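Local coordinates for protein arylalkylamine N-Acetyltransferase 2 (Aedes aegypti, PDB 4FD5) that probably transfers acyl groups from coenzyme A thioesters to the amines of arylalkylamines such as dopamine and serotonin, at residues 146-151 / 177-182. Sequence-based numbering, arbitrary orientation.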
loop_
_atom_site.group_PDB
_atom_site.type_symbol
_atom_site.label_atom_id
_atom_site.label_comp_id
_atom_site.label_asym_id
_atom_site.label_seq_id
_atom_site.Cartn_x
_atom_site.Cartn_y
_atom_site.Cartn_z
ATOM N N GLY A 146 18.785 1.314 2.642
ATOM C CA GLY A 146 17.877 1.730 3.688
ATOM C C GLY A 146 16.727 2.554 3.145
ATOM O O GLY A 146 16.058 3.241 3.911
ATOM N N LEU A 147 16.498 2.495 1.833
ATOM C CA LEU A 147 15.486 3.372 1.232
ATOM C C LEU A 147 14.050 3.097 1.683
ATOM O O LEU A 147 13.274 4.033 1.851
ATOM C CB LEU A 147 15.570 3.382 -0.305
ATOM C CG LEU A 147 16.859 3.936 -0.904
ATOM C CD1 LEU A 147 16.809 3.794 -2.409
ATOM C CD2 LEU A 147 17.065 5.391 -0.502
ATOM N N ALA A 148 13.668 1.838 1.873
ATOM C CA ALA A 148 12.293 1.574 2.314
ATOM C C ALA A 148 11.957 2.335 3.614
ATOM O O ALA A 148 10.922 3.043 3.729
ATOM C CB ALA A 148 12.062 0.070 2.469
ATOM N N LYS A 149 12.853 2.206 4.595
ATOM C CA LYS A 149 12.629 2.813 5.886
ATOM C C LYS A 149 12.629 4.330 5.731
ATOM O O LYS A 149 11.763 5.013 6.267
ATOM C CB LYS A 149 13.699 2.352 6.882
ATOM C CG LYS A 149 13.439 2.800 8.293
ATOM C CD LYS A 149 14.481 2.157 9.203
ATOM C CE LYS A 149 14.189 2.414 10.660
ATOM N NZ LYS A 149 15.260 1.852 11.537
ATOM N N LYS A 150 13.579 4.855 4.958
ATOM C CA LYS A 150 13.654 6.301 4.749
ATOM C C LYS A 150 12.400 6.853 4.064
ATOM O O LYS A 150 11.949 7.944 4.390
ATOM C CB LYS A 150 14.898 6.675 3.957
ATOM C CG LYS A 150 16.200 6.327 4.678
ATOM C CD LYS A 150 17.407 6.733 3.827
ATOM C CE LYS A 150 18.726 6.343 4.484
ATOM N NZ LYS A 150 18.908 7.038 5.786
ATOM N N LEU A 151 11.843 6.098 3.127
ATOM C CA LEU A 151 10.611 6.508 2.459
ATOM C C LEU A 151 9.459 6.637 3.436
ATOM O O LEU A 151 8.663 7.577 3.343
ATOM C CB LEU A 151 10.267 5.541 1.321
ATOM C CG LEU A 151 11.078 5.703 0.050
ATOM C CD1 LEU A 151 10.925 4.474 -0.836
ATOM C CD2 LEU A 151 10.632 6.981 -0.677
ATOM N N GLN A 177 5.903 -4.986 6.569
ATOM C CA GLN A 177 5.547 -5.142 7.981
ATOM C C GLN A 177 6.751 -4.879 8.884
ATOM O O GLN A 177 6.645 -4.143 9.877
ATOM C CB GLN A 177 4.973 -6.539 8.250
ATOM C CG GLN A 177 3.564 -6.718 7.673
ATOM C CD GLN A 177 3.113 -8.170 7.565
ATOM O OE1 GLN A 177 3.742 -9.086 8.104
ATOM N NE2 GLN A 177 2.012 -8.381 6.861
ATOM N N ARG A 178 7.897 -5.485 8.559
ATOM C CA ARG A 178 9.097 -5.255 9.384
ATOM C C ARG A 178 9.517 -3.780 9.391
ATOM O O ARG A 178 9.852 -3.219 10.444
ATOM C CB ARG A 178 10.258 -6.140 8.931
ATOM C CG ARG A 178 11.509 -5.984 9.789
ATOM C CD ARG A 178 12.558 -7.040 9.443
ATOM N NE ARG A 178 12.071 -8.401 9.660
ATOM C CZ ARG A 178 12.106 -9.041 10.832
ATOM N NH1 ARG A 178 12.606 -8.450 11.914
ATOM N NH2 ARG A 178 11.634 -10.280 10.924
ATOM N N VAL A 179 9.465 -3.150 8.221
ATOM C CA VAL A 179 9.827 -1.730 8.140
ATOM C C VAL A 179 8.938 -0.848 9.027
ATOM O O VAL A 179 9.433 -0.081 9.880
ATOM C CB VAL A 179 9.794 -1.210 6.682
ATOM C CG1 VAL A 179 10.029 0.304 6.648
ATOM C CG2 VAL A 179 10.850 -1.916 5.860
ATOM N N VAL A 180 7.627 -0.952 8.832
ATOM C CA VAL A 180 6.746 -0.085 9.597
ATOM C C VAL A 180 6.772 -0.415 11.096
ATOM O O VAL A 180 6.689 0.492 11.918
ATOM C CB VAL A 180 5.303 -0.001 9.031
ATOM C CG1 VAL A 180 5.331 0.578 7.608
ATOM C CG2 VAL A 180 4.635 -1.343 9.039
ATOM N N SER A 181 6.907 -1.695 11.445
ATOM C CA SER A 181 7.052 -2.086 12.855
ATOM C C SER A 181 8.254 -1.393 13.473
ATOM O O SER A 181 8.196 -0.886 14.604
ATOM C CB SER A 181 7.245 -3.603 12.975
ATOM O OG SER A 181 6.050 -4.303 12.714
ATOM N N SER A 182 9.359 -1.373 12.732
ATOM C CA SER A 182 10.582 -0.741 13.212
ATOM C C SER A 182 10.419 0.759 13.409
ATOM O O SER A 182 11.186 1.385 14.157
ATOM C CB SER A 182 11.744 -1.014 12.259
ATOM O OG SER A 182 11.723 -0.151 11.135
HETATM O O HOH W 1 13.940 2.104 13.803
#
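Lys149 and Val179 mark where two helices packed side by side draw together, their CA atoms 5.8 Å apart. The axes of 147-151 and 177-182 approach to 9.6 Å and run in broadly the same direction, inclined by 50°. The second segment lies on the helix that follows strand 166-171. Val179 meets the other helix with both of its methyl groups. Because CG1 stands anti to the backbone N (chi1 174°), that branch presses on the main chain of the opposing helix, 3.7 Å from CA of Lys149, while CG2 turns to the methyl of Ala148, with CB 4.1 Å away. Ala148 also rests on Leu136 and Val138 of strand 129-138, which ties this small apolar patch to the sheet. Toward solvent the contact becomes polar. The extended chain of Lys149 passes alongside Ser182, CE lying 3.6 Å from OG, and its ammonium donates to a water (NZ to O 2.6 Å) that in turn donates to the carbonyl oxygen of Ser182. The Ser182 hydroxyl is itself turned back on its own helix, where OG donates to Val179 O at 2.6 Å, tilted 18° from the carbonyl plane. The contact thus pairs the helices before and after strand 166-171, which runs parallel to strand 129-138; they are the two helices of a beta-alpha-beta-alpha unit in the GNAT acetyltransferase fold.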